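Local structure of scarecrow-like protein 3 (Arabidopsis thaliana, 6KPB) at residues Y55-C63 with A78-A86; L360-Y371 with I404-R412. The protein probably acts as a nuclear GRAS-family transcription factor in plant development, and binds zinc finger proteins of the IDD group, among them JACKDAW. All coordinates share one frame; numbering follows the deposited sequence.

Contact 1: Y55-C63 with A78-A86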
# COMPACT_ATOMS: atom_id res chain seq x y z
N TYR A 55 -25.22 -8.38 16.93
CA TYR A 55 -24.80 -9.59 16.24
C TYR A 55 -23.33 -9.54 15.85
O TYR A 55 -22.65 -10.57 15.85
CB TYR A 55 -25.68 -9.81 15.00
CG TYR A 55 -25.50 -11.15 14.33
CD1 TYR A 55 -25.40 -12.31 15.08
CD2 TYR A 55 -25.42 -11.24 12.95
CE1 TYR A 55 -25.24 -13.54 14.46
CE2 TYR A 55 -25.25 -12.47 12.32
CZ TYR A 55 -25.16 -13.61 13.09
OH TYR A 55 -25.00 -14.83 12.47
N LEU A 56 -22.82 -8.34 15.53
CA LEU A 56 -21.40 -8.20 15.23
C LEU A 56 -20.54 -8.54 16.44
O LEU A 56 -19.47 -9.15 16.31
CB LEU A 56 -21.11 -6.78 14.76
CG LEU A 56 -21.51 -6.43 13.33
CD1 LEU A 56 -21.48 -4.92 13.10
CD2 LEU A 56 -20.60 -7.13 12.34
N ILE A 57 -21.00 -8.16 17.64
CA ILE A 57 -20.25 -8.46 18.86
C ILE A 57 -20.18 -9.97 19.07
O ILE A 57 -19.11 -10.53 19.33
CB ILE A 57 -20.88 -7.76 20.07
CG1 ILE A 57 -21.26 -6.32 19.73
CG2 ILE A 57 -19.94 -7.80 21.27
CD1 ILE A 57 -21.91 -5.58 20.87
N HIS A 58 -21.33 -10.64 18.98
CA HIS A 58 -21.36 -12.09 19.11
C HIS A 58 -20.42 -12.76 18.12
O HIS A 58 -19.66 -13.67 18.49
CB HIS A 58 -22.80 -12.59 18.92
CG HIS A 58 -22.95 -14.07 19.09
ND1 HIS A 58 -22.82 -14.70 20.31
CD2 HIS A 58 -23.24 -15.05 18.20
CE1 HIS A 58 -23.01 -16.00 20.16
NE2 HIS A 58 -23.27 -16.24 18.89
N LEU A 59 -20.43 -12.32 16.86
CA LEU A 59 -19.51 -12.88 15.87
C LEU A 59 -18.06 -12.72 16.29
O LEU A 59 -17.25 -13.64 16.14
CB LEU A 59 -19.75 -12.23 14.51
CG LEU A 59 -20.69 -12.88 13.50
CD1 LEU A 59 -21.49 -11.83 12.75
CD2 LEU A 59 -19.91 -13.74 12.51
N LEU A 60 -17.71 -11.55 16.84
CA LEU A 60 -16.32 -11.31 17.23
C LEU A 60 -15.89 -12.28 18.33
O LEU A 60 -14.83 -12.92 18.23
CB LEU A 60 -16.14 -9.86 17.68
CG LEU A 60 -16.23 -8.80 16.58
CD1 LEU A 60 -16.18 -7.40 17.16
CD2 LEU A 60 -15.13 -9.00 15.55
N LEU A 61 -16.69 -12.40 19.38
CA LEU A 61 -16.36 -13.33 20.46
C LEU A 61 -16.41 -14.77 19.97
O LEU A 61 -15.54 -15.58 20.32
CB LEU A 61 -17.31 -13.14 21.64
CG LEU A 61 -17.00 -12.03 22.64
CD1 LEU A 61 -17.36 -10.66 22.09
CD2 LEU A 61 -17.72 -12.29 23.95
N THR A 62 -17.41 -15.11 19.15
CA THR A 62 -17.52 -16.47 18.63
C THR A 62 -16.31 -16.83 17.77
O THR A 62 -15.66 -17.85 17.98
CB THR A 62 -18.81 -16.63 17.82
OG1 THR A 62 -19.89 -16.00 18.52
CG2 THR A 62 -19.12 -18.10 17.61
N CYS A 63 -16.00 -15.98 16.78
CA CYS A 63 -14.84 -16.21 15.93
C CYS A 63 -13.57 -16.37 16.75
O CYS A 63 -12.77 -17.28 16.50
CB CYS A 63 -14.69 -15.07 14.92
SG CYS A 63 -13.19 -15.16 13.93
N ALA A 78 -17.42 -17.74 10.43
CA ALA A 78 -17.67 -16.54 11.23
C ALA A 78 -17.11 -15.30 10.56
O ALA A 78 -17.72 -14.23 10.61
CB ALA A 78 -17.07 -16.72 12.63
N LEU A 79 -15.95 -15.43 9.91
CA LEU A 79 -15.37 -14.29 9.21
C LEU A 79 -16.20 -13.91 7.99
O LEU A 79 -16.30 -12.72 7.64
CB LEU A 79 -13.93 -14.60 8.80
CG LEU A 79 -12.90 -14.70 9.93
CD1 LEU A 79 -11.52 -15.03 9.38
CD2 LEU A 79 -12.86 -13.40 10.73
N GLU A 80 -16.79 -14.90 7.32
CA GLU A 80 -17.65 -14.62 6.17
C GLU A 80 -18.84 -13.75 6.58
O GLU A 80 -19.20 -12.81 5.86
CB GLU A 80 -18.13 -15.93 5.55
CG GLU A 80 -19.15 -15.76 4.42
CD GLU A 80 -18.49 -15.71 3.05
OE1 GLU A 80 -18.86 -14.83 2.24
OE2 GLU A 80 -17.62 -16.56 2.78
N GLN A 81 -19.45 -14.04 7.72
CA GLN A 81 -20.57 -13.24 8.20
C GLN A 81 -20.12 -11.82 8.54
O GLN A 81 -20.82 -10.85 8.23
CB GLN A 81 -21.21 -13.90 9.42
CG GLN A 81 -21.68 -15.33 9.18
CD GLN A 81 -23.16 -15.50 9.48
OE1 GLN A 81 -23.98 -14.67 9.08
NE2 GLN A 81 -23.50 -16.56 10.19
N LEU A 82 -18.97 -11.69 9.19
CA LEU A 82 -18.48 -10.37 9.59
C LEU A 82 -18.23 -9.48 8.38
O LEU A 82 -18.46 -8.27 8.43
CB LEU A 82 -17.21 -10.50 10.42
CG LEU A 82 -17.37 -10.97 11.87
CD1 LEU A 82 -16.07 -11.59 12.37
CD2 LEU A 82 -17.77 -9.80 12.75
N SER A 83 -17.75 -10.07 7.28
CA SER A 83 -17.38 -9.27 6.11
C SER A 83 -18.57 -8.51 5.54
O SER A 83 -18.45 -7.34 5.17
CB SER A 83 -16.75 -10.17 5.04
OG SER A 83 -15.56 -10.76 5.51
N HIS A 84 -19.73 -9.16 5.46
CA HIS A 84 -20.89 -8.51 4.87
C HIS A 84 -21.52 -7.48 5.79
O HIS A 84 -22.08 -6.49 5.31
CB HIS A 84 -21.93 -9.56 4.46
CG HIS A 84 -21.74 -10.09 3.08
ND1 HIS A 84 -22.31 -9.50 1.97
CD2 HIS A 84 -21.03 -11.15 2.61
CE1 HIS A 84 -21.97 -10.18 0.89
NE2 HIS A 84 -21.20 -11.18 1.25
N LEU A 85 -21.45 -7.69 7.11
CA LEU A 85 -22.06 -6.75 8.04
C LEU A 85 -21.13 -5.58 8.38
O LEU A 85 -21.56 -4.43 8.38
CB LEU A 85 -22.48 -7.47 9.32
CG LEU A 85 -23.59 -8.52 9.20
CD1 LEU A 85 -24.12 -8.91 10.57
CD2 LEU A 85 -24.71 -8.02 8.30
N ALA A 86 -19.87 -5.87 8.67
CA ALA A 86 -18.93 -4.82 9.03
C ALA A 86 -18.61 -3.94 7.82
O ALA A 86 -18.76 -4.34 6.66
CB ALA A 86 -17.64 -5.42 9.58

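Contact 2: L360-Y371 with I404-R412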
# COMPACT_ATOMS: atom_id res chain seq x y z
N LEU A 360 -6.08 -14.29 24.39
CA LEU A 360 -6.69 -13.51 23.33
C LEU A 360 -8.04 -12.95 23.76
O LEU A 360 -8.35 -11.78 23.52
CB LEU A 360 -6.84 -14.37 22.07
CG LEU A 360 -7.07 -13.72 20.70
CD1 LEU A 360 -8.51 -13.25 20.50
CD2 LEU A 360 -6.10 -12.58 20.48
N MET A 361 -8.86 -13.78 24.41
CA MET A 361 -10.20 -13.35 24.80
C MET A 361 -10.14 -12.22 25.81
O MET A 361 -10.99 -11.32 25.80
CB MET A 361 -10.98 -14.54 25.37
CG MET A 361 -12.46 -14.26 25.58
SD MET A 361 -13.30 -13.83 24.04
CE MET A 361 -12.98 -15.30 23.07
N GLU A 362 -9.15 -12.24 26.71
CA GLU A 362 -8.96 -11.15 27.65
C GLU A 362 -8.75 -9.83 26.93
O GLU A 362 -9.49 -8.86 27.13
CB GLU A 362 -7.77 -11.45 28.57
CG GLU A 362 -8.03 -12.46 29.66
CD GLU A 362 -6.77 -12.82 30.42
OE1 GLU A 362 -5.68 -12.77 29.81
OE2 GLU A 362 -6.86 -13.16 31.62
N ARG A 363 -7.74 -9.78 26.06
CA ARG A 363 -7.42 -8.54 25.36
C ARG A 363 -8.54 -8.12 24.42
O ARG A 363 -8.77 -6.92 24.23
CB ARG A 363 -6.11 -8.70 24.59
CG ARG A 363 -4.97 -9.23 25.45
CD ARG A 363 -3.62 -9.00 24.80
NE ARG A 363 -3.50 -9.66 23.51
CZ ARG A 363 -3.21 -10.95 23.36
NH1 ARG A 363 -3.01 -11.72 24.42
NH2 ARG A 363 -3.11 -11.47 22.14
N LEU A 364 -9.25 -9.09 23.82
CA LEU A 364 -10.35 -8.74 22.93
C LEU A 364 -11.49 -8.08 23.69
O LEU A 364 -12.08 -7.10 23.21
CB LEU A 364 -10.85 -9.99 22.20
CG LEU A 364 -12.09 -9.77 21.33
CD1 LEU A 364 -11.82 -8.72 20.27
CD2 LEU A 364 -12.53 -11.07 20.69
N LEU A 365 -11.82 -8.59 24.88
CA LEU A 365 -12.93 -8.03 25.65
C LEU A 365 -12.65 -6.58 26.05
O LEU A 365 -13.49 -5.70 25.84
CB LEU A 365 -13.21 -8.89 26.88
CG LEU A 365 -14.00 -10.17 26.62
CD1 LEU A 365 -14.22 -10.93 27.92
CD2 LEU A 365 -15.32 -9.85 25.95
N GLU A 366 -11.47 -6.33 26.62
CA GLU A 366 -11.16 -4.98 27.09
C GLU A 366 -10.96 -4.01 25.93
O GLU A 366 -11.49 -2.89 25.95
CB GLU A 366 -9.93 -5.01 27.99
CG GLU A 366 -10.24 -5.37 29.44
CD GLU A 366 -11.25 -4.43 30.06
OE1 GLU A 366 -10.95 -3.22 30.17
OE2 GLU A 366 -12.35 -4.89 30.43
N SER A 367 -10.21 -4.42 24.91
CA SER A 367 -9.95 -3.53 23.79
C SER A 367 -11.23 -3.16 23.05
O SER A 367 -11.34 -2.06 22.50
CB SER A 367 -8.94 -4.16 22.82
OG SER A 367 -9.43 -5.39 22.32
N LEU A 368 -12.21 -4.07 23.03
CA LEU A 368 -13.50 -3.74 22.43
C LEU A 368 -14.15 -2.57 23.15
O LEU A 368 -14.70 -1.66 22.51
CB LEU A 368 -14.42 -4.96 22.44
CG LEU A 368 -14.34 -5.91 21.25
CD1 LEU A 368 -15.27 -7.10 21.44
CD2 LEU A 368 -14.67 -5.17 19.96
N TYR A 369 -14.08 -2.55 24.48
CA TYR A 369 -14.67 -1.46 25.24
C TYR A 369 -13.88 -0.17 25.07
O TYR A 369 -14.47 0.91 24.94
CB TYR A 369 -14.76 -1.83 26.72
CG TYR A 369 -15.94 -2.72 27.06
CD1 TYR A 369 -17.17 -2.17 27.40
CD2 TYR A 369 -15.82 -4.10 27.03
CE1 TYR A 369 -18.25 -2.97 27.71
CE2 TYR A 369 -16.90 -4.91 27.34
CZ TYR A 369 -18.11 -4.35 27.68
OH TYR A 369 -19.18 -5.15 27.98
N THR A 370 -12.55 -0.25 25.06
CA THR A 370 -11.73 0.95 24.94
C THR A 370 -11.95 1.63 23.60
O THR A 370 -12.23 2.84 23.54
CB THR A 370 -10.25 0.61 25.13
OG1 THR A 370 -10.05 0.06 26.44
CG2 THR A 370 -9.39 1.85 24.98
N TYR A 371 -11.82 0.88 22.50
CA TYR A 371 -11.92 1.48 21.18
C TYR A 371 -13.36 1.77 20.77
O TYR A 371 -13.58 2.59 19.87
CB TYR A 371 -11.23 0.59 20.15
CG TYR A 371 -9.73 0.59 20.32
CD1 TYR A 371 -8.95 1.59 19.76
CD2 TYR A 371 -9.10 -0.40 21.07
CE1 TYR A 371 -7.58 1.60 19.93
CE2 TYR A 371 -7.73 -0.39 21.24
CZ TYR A 371 -6.97 0.61 20.67
OH TYR A 371 -5.61 0.62 20.84
N ILE A 404 -2.65 -5.56 18.87
CA ILE A 404 -3.09 -6.16 20.13
C ILE A 404 -3.65 -7.55 19.91
O ILE A 404 -3.47 -8.44 20.75
CB ILE A 404 -4.11 -5.24 20.82
CG1 ILE A 404 -3.45 -3.93 21.27
CG2 ILE A 404 -4.77 -5.94 21.99
CD1 ILE A 404 -4.44 -2.87 21.70
N ILE A 405 -4.32 -7.78 18.78
CA ILE A 405 -5.11 -8.99 18.58
C ILE A 405 -4.34 -10.06 17.80
O ILE A 405 -4.45 -11.25 18.10
CB ILE A 405 -6.44 -8.64 17.88
CG1 ILE A 405 -7.27 -7.72 18.76
CG2 ILE A 405 -7.22 -9.90 17.54
CD1 ILE A 405 -7.69 -8.34 20.08
N SER A 406 -3.54 -9.66 16.82
CA SER A 406 -2.92 -10.61 15.90
C SER A 406 -1.44 -10.86 16.16
O SER A 406 -0.86 -11.73 15.50
CB SER A 406 -3.11 -10.14 14.45
OG SER A 406 -2.29 -9.02 14.17
N CYS A 407 -0.81 -10.14 17.08
CA CYS A 407 0.61 -10.29 17.32
C CYS A 407 0.88 -10.90 18.69
O CYS A 407 0.04 -10.87 19.59
CB CYS A 407 1.33 -8.94 17.20
SG CYS A 407 1.41 -8.28 15.52
N GLU A 408 2.08 -11.46 18.83
CA GLU A 408 2.52 -12.09 20.07
C GLU A 408 4.02 -11.86 20.26
O GLU A 408 4.72 -11.42 19.34
CB GLU A 408 2.21 -13.59 20.09
CG GLU A 408 0.77 -13.93 20.42
CD GLU A 408 0.37 -13.52 21.82
OE1 GLU A 408 1.27 -13.32 22.67
OE2 GLU A 408 -0.84 -13.40 22.09
N GLY A 409 4.49 -12.16 21.47
CA GLY A 409 5.91 -12.03 21.77
C GLY A 409 6.38 -10.59 21.63
O GLY A 409 5.67 -9.64 21.98
N PHE A 410 7.60 -10.43 21.13
CA PHE A 410 8.15 -9.10 20.90
C PHE A 410 7.39 -8.33 19.83
O PHE A 410 7.42 -7.10 19.83
CB PHE A 410 9.63 -9.20 20.51
N GLU A 411 6.72 -9.03 18.91
CA GLU A 411 6.00 -8.36 17.83
C GLU A 411 4.81 -7.55 18.33
O GLU A 411 4.35 -6.65 17.62
CB GLU A 411 5.52 -9.39 16.80
N ARG A 412 4.31 -7.84 19.53
CA ARG A 412 3.18 -7.10 20.10
C ARG A 412 3.73 -5.97 20.95
O ARG A 412 4.11 -6.17 22.10
CB ARG A 412 2.29 -8.03 20.91
CG ARG A 412 0.91 -7.46 21.22
CD ARG A 412 -0.01 -8.52 21.80
NE ARG A 412 0.07 -8.59 23.25
CZ ARG A 412 -0.01 -9.72 23.95
NH1 ARG A 412 -0.15 -10.87 23.32
NH2 ARG A 412 0.07 -9.69 25.27

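Contact 1: Y55-C63 with A78-A86
Ala78 and Cys63 open this antiparallel helix hairpin, in which helices 49-69 and 72-85 of the predicted first leucine repeat (LRI) run back along one another, their local axes 9.7 Å apart and 150° from parallel. The two residues are small, and the methyl of Ala78 meets Cys63 CB at 3.7 Å, consistent with the short backbone separation at this end. The next residue, Leu79, points its CB away from helix 49-69, yet its CD2 branch swings back to lie against Cys63 SG; with chi1 of 174° the sulfur stands opposite its own backbone N, reaching out to that methyl. Beyond the pair, Leu79 also packs on Gly114 of the second subunit. Gln81 lies at the exposed side of the contact. Its CB presses on the CD2 branch of Leu59, while the bent chain carries the amide up to the hydroxyl of Tyr55, ring and amide planes standing 78° apart. Although NE2 of Gln81 lies 3.2 Å from Tyr55 OH, the angle is too poor for a hydrogen bond, so this is proximity rather than a directed grip. The CD2 methyl of Leu82 lies 3.6 Å from Leu59 CB and also touches the CD2 methyls of Leu56 and Leu60, so one branch meets three leucines of the facing helix. The Leu59 and Leu82 side chains lie alongside with reversed directions. Leu82 also touches Thr101 of helix 92-109, which joins the hairpin to the rest of the helical bundle. Leu85 meets two residues: its CB receives Leu56 CD2 at 3.6 Å, and its CD1 methyl approaches Tyr55 CD2, also at 3.6 Å, from an oblique direction. Last comes Ala86, the first residue to leave the helix, whose CB is 4.4 Å from Leu56 CD2.

Contact 2: L360-Y371 with I404-R412
The guanidinium groups of Arg363 and Arg412 lie one on the other, centres 3.5 Å apart and planes 19° from parallel, with Arg412 NH1 over the centre of one face of Arg363 and Leu360 CA toward the rim of the opposite face. At the edge of Arg363, in its plane, sits Ile404 O, which accepts a fairly straight bond from Arg363 NE (3.0 Å, 160°) and a weak one from NH2. Cys407 O and Glu408 OE2 lie in plane at the edge of Arg412. Glu408 OE2 bridges the pair through salt bridges to Arg363 NH2 (3.0 Å), where the hydrogen bond is bent and weak, and to Arg412 NH1 (2.9 Å); its negative charge probably helps the two groups lie face to face. This salt-bridge network ties the start of helix 360-381, in the predicted PFYRE region of the GRAS domain, to the last part of helix 387-406 and the loop residues that follow, in the predicted SAW region. Further along the helix the contact turns apolar. Ile405, its CG1 anti to the carbonyl carbon (chi1 -63°), folds CD1 in beside Leu364 CA (3.9 Å) and Ser367 OG. Tyr371 offers its ring edge to Ile404 CD1, 3.8 Å from Tyr371 OH; the hydroxyl hydrogen-bonds instead to Glu400 OE1.

Contact 1 and contact 2 are joined through helices 49-69 and 360-381, which pack on each other. Their centres are about 17 Å apart, and they meet directly: Leu60 CD1 of contact 1 packs against Leu368 CD2 of contact 2 at 3.9 Å, and Leu61 CD2 against Leu365 CD2 at 4.0 Å. Helix 49-69 therefore packs on helix 72-85 and also on helix 360-381, while helix 92-109 touches both contacts. The bound peptide is reached from each: Ile57 of 55-63 and Tyr369 of 360-371 pack on its apolar side chains. Contact 1 also borders the second subunit, where Glu80 forms a salt bridge with Lys117 of that subunit and Ser83 packs on the same lysine.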